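PDB 2Q9U: A-type flavoprotein from Giardia intestinalis, which scavenges oxygen in this parasite and probably does so by passing electrons from flavin mononucleotide to a mu-oxo-diiron centre. Local coordinates for residues A[169-174]-A[228-233]; A[83-88]-A[150-155]. All blocks are in the same frame, centred on the assembly; numbering follows the deposited sequence.

Interaction 1: residues A[169-174]-A[228-233]; sequences SNDGFG and SAHGVS. With FEO (mu-oxo-diiron), chain G.
Asp171 and His230 meet at the diiron centre because each side chain leaves its backbone with CG anti to the carbonyl carbon (chi1 -84° and -68°). Both lie in the metallo-beta-lactamase-like domain, in loops that follow the neighbouring parallel strands 166-170 and 225-228. Asp171 bridges the two irons. Its OD1 lies 2.0 Å from FE1 and its OD2 binds FE2. His230 gives NE2 to FE1 at 2.1 Å. OD1 and NE2 are therefore neighbours on one metal and do not bond to each other. The bridging oxo atom lies in the plane of the His230 ring, at its edge. Asp89 and His90 also bind FE1. On the far side of the ring, His230 ND1 is hydrogen-bonded to the carbonyl of Ser40, which fixes the ring's rotation and leaves NE2 for the metal.

Behind the metal, the backbones are tied directly. Ala229 N donates to Asn170 O over 2.7 Å; the bond is almost straight (171°), with the donor above the carbonyl plane. The Ala229 methyl packs against the same peptide. Segment 169-174 folds back through two successive beta turns, type II' from Ser169 to Gly172 and type II from Asp171 to Gly174. Ser228 OG sits against these turns, near the carbonyls of both Asn170 and Gly172. Gly174 lets the chains come close, with its CA 3.4 Å from His230 O in a CA-H...O contact. The Phe173 ring leads away from segment 228-233 and packs on helices 189-204 and 236-250. Ser169 OG adds a side-chain bond across the first turn, 2.6 Å to Gly172 O.

Interaction 2: residues A[83-88]-A[150-155]; sequences MNHAEG and LLHWPD. With FEO (mu-oxo-diiron), chain G; FMN (flavin mononucleotide), chain F.
The two loops run at a steep angle, 110° between their end-to-end directions, and come nearest at His85 and Asp155, whose CA atoms are 5.7 Å apart. A cis peptide bond precedes His152. His85, Glu87 and His152 converge on FE2 through NE2, OE1 and NE2, with Glu87 OE1 at 2.1 Å. Glu87 reaches the iron on an extended chain, its CG anti to the backbone N (chi1 -161°). The two imidazoles are steeply inclined, with planes at 75°.

Asp155 is a second-shell residue of this site. Its OD1 takes the ND1-H of His85 at 2.8 Å, close to the His85 ring plane and nearly in line with the carboxylate C-O bond. The same oxygen accepts from Ala86 N at 3.2 Å, but this donor lies well above the carboxylate plane. OD2 is held by His115. With NE2 on the iron and ND1 on Asp155, the His85 ring is held at both nitrogens.

Trp153 packs against His85 and Glu87. The edge of His85 points at its face in an offset edge-to-face pair, with CE1 3.5 Å from Trp153 CG. Glu87 CB and CG lie over the six-membered ring, and CB makes a CH-pi contact. The indole also reaches the flavin: Trp153 NE1 is 3.4 Å from FMN C9. Glu87 OE2 lies 3.5 Å from the flavin methyl C8M and is hydrogen-bonded to Tyr267 of the second subunit, which also binds this FMN. Trp352 of that subunit meets Trp153 edge-to-face. Such closeness is consistent with electron transfer from flavin to diiron across the subunit interface, and the Asp155 carboxylate would probably make His85 a stronger electron donor to iron.

From the N terminus, interaction 2 comes first. It joins the loop after strand 80-82, in the seven-stranded sheet, to the loop between strands 142-147 and 157-161 of the six-stranded sheet, closing a loop of 61 residues. Interaction 1 opens only after it has closed. It brings the ends of strands 166-170 and 225-228 together across 53 residues that include helices 189-204 and 208-219. The two loops are in series and neither cross nor nest. They meet at the metals: Asp171 OD2 of interaction 1 is 3.0 Å from His85 NE2 of interaction 2. The two sheets of the metallo-beta-lactamase-like domain are thus joined through one diiron site.

Interaction 1: residues A[169-174]-A[228-233]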
loop_
_atom_site.group_PDB
_atom_site.type_symbol
_atom_site.label_atom_id
_atom_site.label_comp_id
_atom_site.label_asym_id
_atom_site.label_seq_id
_atom_site.Cartn_x
_atom_site.Cartn_y
_atom_site.Cartn_z
ATOM N N SER A 169 -20.847 17.813 20.732
ATOM C CA SER A 169 -21.585 17.300 19.574
ATOM C C SER A 169 -21.213 15.871 19.179
ATOM O O SER A 169 -21.761 15.340 18.231
ATOM C CB SER A 169 -21.385 18.236 18.370
ATOM O OG SER A 169 -19.997 18.381 18.107
ATOM N N ASN A 170 -20.245 15.287 19.873
ATOM C CA ASN A 170 -19.811 13.909 19.580
ATOM C C ASN A 170 -19.354 13.830 18.094
ATOM O O ASN A 170 -18.536 14.660 17.683
ATOM C CB ASN A 170 -20.936 12.918 19.983
ATOM C CG ASN A 170 -20.518 11.466 19.889
ATOM O OD1 ASN A 170 -20.972 10.742 19.008
ATOM N ND2 ASN A 170 -19.649 11.039 20.791
ATOM N N ASP A 171 -19.858 12.886 17.301
ATOM C CA ASP A 171 -19.452 12.747 15.905
ATOM C C ASP A 171 -19.791 14.016 15.122
ATOM O O ASP A 171 -19.071 14.418 14.170
ATOM C CB ASP A 171 -20.156 11.561 15.233
ATOM C CG ASP A 171 -19.461 10.206 15.484
ATOM O OD1 ASP A 171 -18.235 10.127 15.789
ATOM O OD2 ASP A 171 -20.181 9.203 15.344
ATOM N N GLY A 172 -20.895 14.664 15.508
ATOM C CA GLY A 172 -21.262 15.925 14.856
ATOM C C GLY A 172 -20.128 16.931 14.856
ATOM O O GLY A 172 -19.436 17.104 15.869
ATOM N N PHE A 173 -19.944 17.595 13.714
ATOM C CA PHE A 173 -18.911 18.626 13.529
ATOM C C PHE A 173 -17.493 18.069 13.580
ATOM O O PHE A 173 -16.527 18.826 13.640
ATOM C CB PHE A 173 -19.058 19.808 14.509
ATOM C CG PHE A 173 -20.330 20.579 14.312
ATOM C CD1 PHE A 173 -21.509 20.174 14.960
ATOM C CD2 PHE A 173 -20.358 21.675 13.461
ATOM C CE1 PHE A 173 -22.714 20.882 14.750
ATOM C CE2 PHE A 173 -21.548 22.395 13.242
ATOM C CZ PHE A 173 -22.724 21.986 13.895
ATOM N N GLY A 174 -17.384 16.738 13.510
ATOM C CA GLY A 174 -16.091 16.075 13.599
ATOM C C GLY A 174 -15.288 16.089 12.316
ATOM O O GLY A 174 -15.834 16.300 11.207
ATOM N N SER A 228 -16.326 18.772 19.567
ATOM C CA SER A 228 -16.636 17.559 18.833
ATOM C C SER A 228 -15.821 16.380 19.390
ATOM O O SER A 228 -14.835 16.589 20.054
ATOM C CB SER A 228 -16.281 17.759 17.348
ATOM O OG SER A 228 -16.576 16.570 16.618
ATOM N N ALA A 229 -16.232 15.159 19.070
ATOM C CA ALA A 229 -15.509 13.942 19.502
ATOM C C ALA A 229 -14.421 13.468 18.508
ATOM O O ALA A 229 -13.674 12.548 18.811
ATOM C CB ALA A 229 -16.493 12.807 19.831
ATOM N N HIS A 230 -14.307 14.127 17.357
ATOM C CA HIS A 230 -13.207 13.853 16.408
ATOM C C HIS A 230 -12.539 15.147 15.944
ATOM O O HIS A 230 -13.231 16.087 15.509
ATOM C CB HIS A 230 -13.709 13.116 15.165
ATOM C CG HIS A 230 -14.166 11.715 15.421
ATOM N ND1 HIS A 230 -13.314 10.705 15.803
ATOM C CD2 HIS A 230 -15.394 11.155 15.316
ATOM C CE1 HIS A 230 -14.006 9.583 15.947
ATOM N NE2 HIS A 230 -15.268 9.835 15.655
ATOM N N GLY A 231 -11.210 15.200 16.049
ATOM C CA GLY A 231 -10.465 16.284 15.441
ATOM C C GLY A 231 -10.532 17.546 16.277
ATOM O O GLY A 231 -10.476 17.472 17.510
ATOM N N VAL A 232 -10.661 18.694 15.615
ATOM C CA VAL A 232 -10.645 19.974 16.318
ATOM C C VAL A 232 -12.058 20.458 16.630
ATOM O O VAL A 232 -13.056 20.019 16.013
ATOM C CB VAL A 232 -9.843 21.088 15.569
ATOM C CG1 VAL A 232 -8.393 20.679 15.428
ATOM C CG2 VAL A 232 -10.457 21.379 14.203
ATOM N N SER A 233 -12.124 21.346 17.610
ATOM C CA SER A 233 -13.389 21.922 18.053
ATOM C C SER A 233 -13.532 23.348 17.523
ATOM O O SER A 233 -12.595 23.911 16.931
ATOM C CB SER A 233 -13.453 21.870 19.585
ATOM O OG SER A 233 -13.597 20.530 19.981
HETATM FE FE1 FEO G . -16.943 8.568 15.919
HETATM FE FE2 FEO G . -20.004 7.174 15.125
HETATM O O FEO G . -18.231 7.265 16.158
#

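Interaction 2: residues A[83-88]-A[150-155]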
loop_
_atom_site.group_PDB
_atom_site.type_symbol
_atom_site.label_atom_id
_atom_site.label_comp_id
_atom_site.label_asym_id
_atom_site.label_seq_id
_atom_site.Cartn_x
_atom_site.Cartn_y
_atom_site.Cartn_z
ATOM N N MET A 83 -22.465 9.607 28.065
ATOM C CA MET A 83 -22.208 8.894 26.809
ATOM C C MET A 83 -23.189 9.322 25.726
ATOM O O MET A 83 -24.384 9.149 25.870
ATOM C CB MET A 83 -22.279 7.363 27.046
ATOM C CG MET A 83 -21.175 6.815 27.975
ATOM S SD MET A 83 -19.476 7.136 27.443
ATOM C CE MET A 83 -19.356 6.109 25.977
ATOM N N ASN A 84 -22.666 9.915 24.644
ATOM C CA ASN A 84 -23.497 10.490 23.598
ATOM C C ASN A 84 -23.822 9.470 22.529
ATOM O O ASN A 84 -24.707 9.707 21.707
ATOM C CB ASN A 84 -22.737 11.651 22.928
ATOM C CG ASN A 84 -22.668 12.883 23.801
ATOM O OD1 ASN A 84 -21.572 13.399 24.103
ATOM N ND2 ASN A 84 -23.820 13.366 24.209
ATOM N N HIS A 85 -23.062 8.368 22.496
ATOM C CA HIS A 85 -23.004 7.486 21.297
ATOM C C HIS A 85 -22.301 6.184 21.726
ATOM O O HIS A 85 -21.365 6.228 22.516
ATOM C CB HIS A 85 -22.228 8.259 20.220
ATOM C CG HIS A 85 -22.100 7.589 18.881
ATOM N ND1 HIS A 85 -23.101 6.861 18.279
ATOM C CD2 HIS A 85 -21.094 7.658 17.975
ATOM C CE1 HIS A 85 -22.691 6.443 17.089
ATOM N NE2 HIS A 85 -21.480 6.926 16.873
ATOM N N ALA A 86 -22.761 5.033 21.241
ATOM C CA ALA A 86 -22.253 3.764 21.738
ATOM C C ALA A 86 -21.178 3.151 20.827
ATOM O O ALA A 86 -20.615 2.103 21.153
ATOM C CB ALA A 86 -23.411 2.769 21.922
ATOM N N GLU A 87 -20.905 3.792 19.686
ATOM C CA GLU A 87 -19.891 3.274 18.762
ATOM C C GLU A 87 -18.528 3.135 19.453
ATOM O O GLU A 87 -18.160 3.966 20.313
ATOM C CB GLU A 87 -19.804 4.114 17.469
ATOM C CG GLU A 87 -19.103 3.354 16.315
ATOM C CD GLU A 87 -19.028 4.167 15.061
ATOM O OE1 GLU A 87 -19.884 5.063 14.896
ATOM O OE2 GLU A 87 -18.091 3.930 14.263
ATOM N N GLY A 88 -17.805 2.066 19.103
ATOM C CA GLY A 88 -16.528 1.713 19.750
ATOM C C GLY A 88 -15.485 2.815 19.863
ATOM O O GLY A 88 -14.761 2.887 20.856
ATOM N N LEU A 150 -30.206 8.586 14.151
ATOM C CA LEU A 150 -29.655 8.413 12.809
ATOM C C LEU A 150 -28.825 9.606 12.339
ATOM O O LEU A 150 -28.805 9.938 11.153
ATOM C CB LEU A 150 -30.711 7.979 11.771
ATOM C CG LEU A 150 -31.316 6.579 11.946
ATOM C CD1 LEU A 150 -32.393 6.376 10.887
ATOM C CD2 LEU A 150 -30.252 5.442 11.877
ATOM N N LEU A 151 -28.108 10.228 13.280
ATOM C CA LEU A 151 -27.060 11.189 12.950
ATOM C C LEU A 151 -25.819 10.867 13.785
ATOM O O LEU A 151 -25.447 11.656 14.661
ATOM C CB LEU A 151 -27.533 12.647 13.202
ATOM C CG LEU A 151 -26.685 13.772 12.587
ATOM C CD1 LEU A 151 -26.812 13.718 11.066
ATOM C CD2 LEU A 151 -27.130 15.174 13.126
ATOM N N HIS A 152 -25.173 9.720 13.526
ATOM C CA HIS A 152 -25.525 8.793 12.443
ATOM C C HIS A 152 -26.065 7.423 12.934
ATOM O O HIS A 152 -26.386 6.554 12.104
ATOM C CB HIS A 152 -24.287 8.569 11.548
ATOM C CG HIS A 152 -23.173 7.881 12.259
ATOM N ND1 HIS A 152 -22.841 6.562 12.027
ATOM C CD2 HIS A 152 -22.347 8.311 13.248
ATOM C CE1 HIS A 152 -21.841 6.217 12.823
ATOM N NE2 HIS A 152 -21.532 7.260 13.579
ATOM N N TRP A 153 -26.133 7.206 14.258
ATOM C CA TRP A 153 -26.702 5.951 14.797
ATOM C C TRP A 153 -28.042 6.243 15.500
ATOM O O TRP A 153 -28.296 7.409 15.859
ATOM C CB TRP A 153 -25.709 5.285 15.762
ATOM C CG TRP A 153 -24.740 4.342 15.103
ATOM C CD1 TRP A 153 -24.424 4.266 13.761
ATOM C CD2 TRP A 153 -23.932 3.355 15.757
ATOM N NE1 TRP A 153 -23.492 3.282 13.552
ATOM C CE2 TRP A 153 -23.170 2.706 14.754
ATOM C CE3 TRP A 153 -23.796 2.939 17.085
ATOM C CZ2 TRP A 153 -22.271 1.673 15.048
ATOM C CZ3 TRP A 153 -22.900 1.897 17.378
ATOM C CH2 TRP A 153 -22.157 1.289 16.364
ATOM N N PRO A 154 -28.893 5.203 15.710
ATOM C CA PRO A 154 -30.125 5.391 16.511
ATOM C C PRO A 154 -29.865 5.979 17.899
ATOM O O PRO A 154 -30.703 6.733 18.404
ATOM C CB PRO A 154 -30.702 3.964 16.616
ATOM C CG PRO A 154 -30.217 3.291 15.354
ATOM C CD PRO A 154 -28.783 3.814 15.214
ATOM N N ASP A 155 -28.708 5.667 18.498
ATOM C CA ASP A 155 -28.356 6.170 19.846
ATOM C C ASP A 155 -27.681 7.547 19.904
ATOM O O ASP A 155 -27.354 8.033 21.007
ATOM C CB ASP A 155 -27.401 5.183 20.530
ATOM C CG ASP A 155 -26.216 4.829 19.655
ATOM O OD1 ASP A 155 -25.312 5.660 19.480
ATOM O OD2 ASP A 155 -26.216 3.713 19.100
HETATM FE FE1 FEO G . -16.943 8.568 15.919
HETATM FE FE2 FEO G . -20.004 7.174 15.125
HETATM O O FEO G . -18.231 7.265 16.158
HETATM N N1 FMN F . -26.300 -0.841 10.601
HETATM C C2 FMN F . -27.459 -0.940 9.890
HETATM O O2 FMN F . -28.324 -1.759 10.239
HETATM N N3 FMN F . -27.675 -0.108 8.808
HETATM C C4 FMN F . -26.717 0.807 8.398
HETATM O O4 FMN F . -26.918 1.415 7.349
HETATM C C4A FMN F . -25.514 0.905 9.119
HETATM N N5 FMN F . -24.525 1.824 8.785
HETATM C C5A FMN F . -23.362 1.882 9.547
HETATM C C6 FMN F . -22.357 2.799 9.222
HETATM C C7 FMN F . -21.171 2.870 9.975
HETATM C C7M FMN F . -20.223 4.007 9.703
HETATM C C8 FMN F . -20.987 2.027 11.070
HETATM C C8M FMN F . -19.689 1.994 11.838
HETATM C C9 FMN F . -21.989 1.115 11.400
HETATM C C9A FMN F . -23.176 1.035 10.648
HETATM N N10 FMN F . -24.169 0.114 10.976
HETATM C C10 FMN F . -25.331 0.070 10.236
HETATM C "C1'" FMN F . -24.029 -0.820 12.141
HETATM C "C2'" FMN F . -23.094 -1.989 11.841
HETATM O "O2'" FMN F . -23.631 -2.877 10.863
HETATM C "C3'" FMN F . -22.805 -2.637 13.198
HETATM O "O3'" FMN F . -21.910 -1.777 13.887
HETATM C "C4'" FMN F . -22.183 -4.016 13.127
HETATM O "O4'" FMN F . -22.201 -4.605 14.420
HETATM C "C5'" FMN F . -20.737 -3.962 12.648
HETATM O "O5'" FMN F . -20.287 -5.281 12.392
HETATM P P FMN F . -18.736 -5.601 12.552
HETATM O O1P FMN F . -18.516 -6.928 11.846
HETATM O O2P FMN F . -17.976 -4.484 11.895
HETATM O O3P FMN F . -18.334 -5.699 14.014
#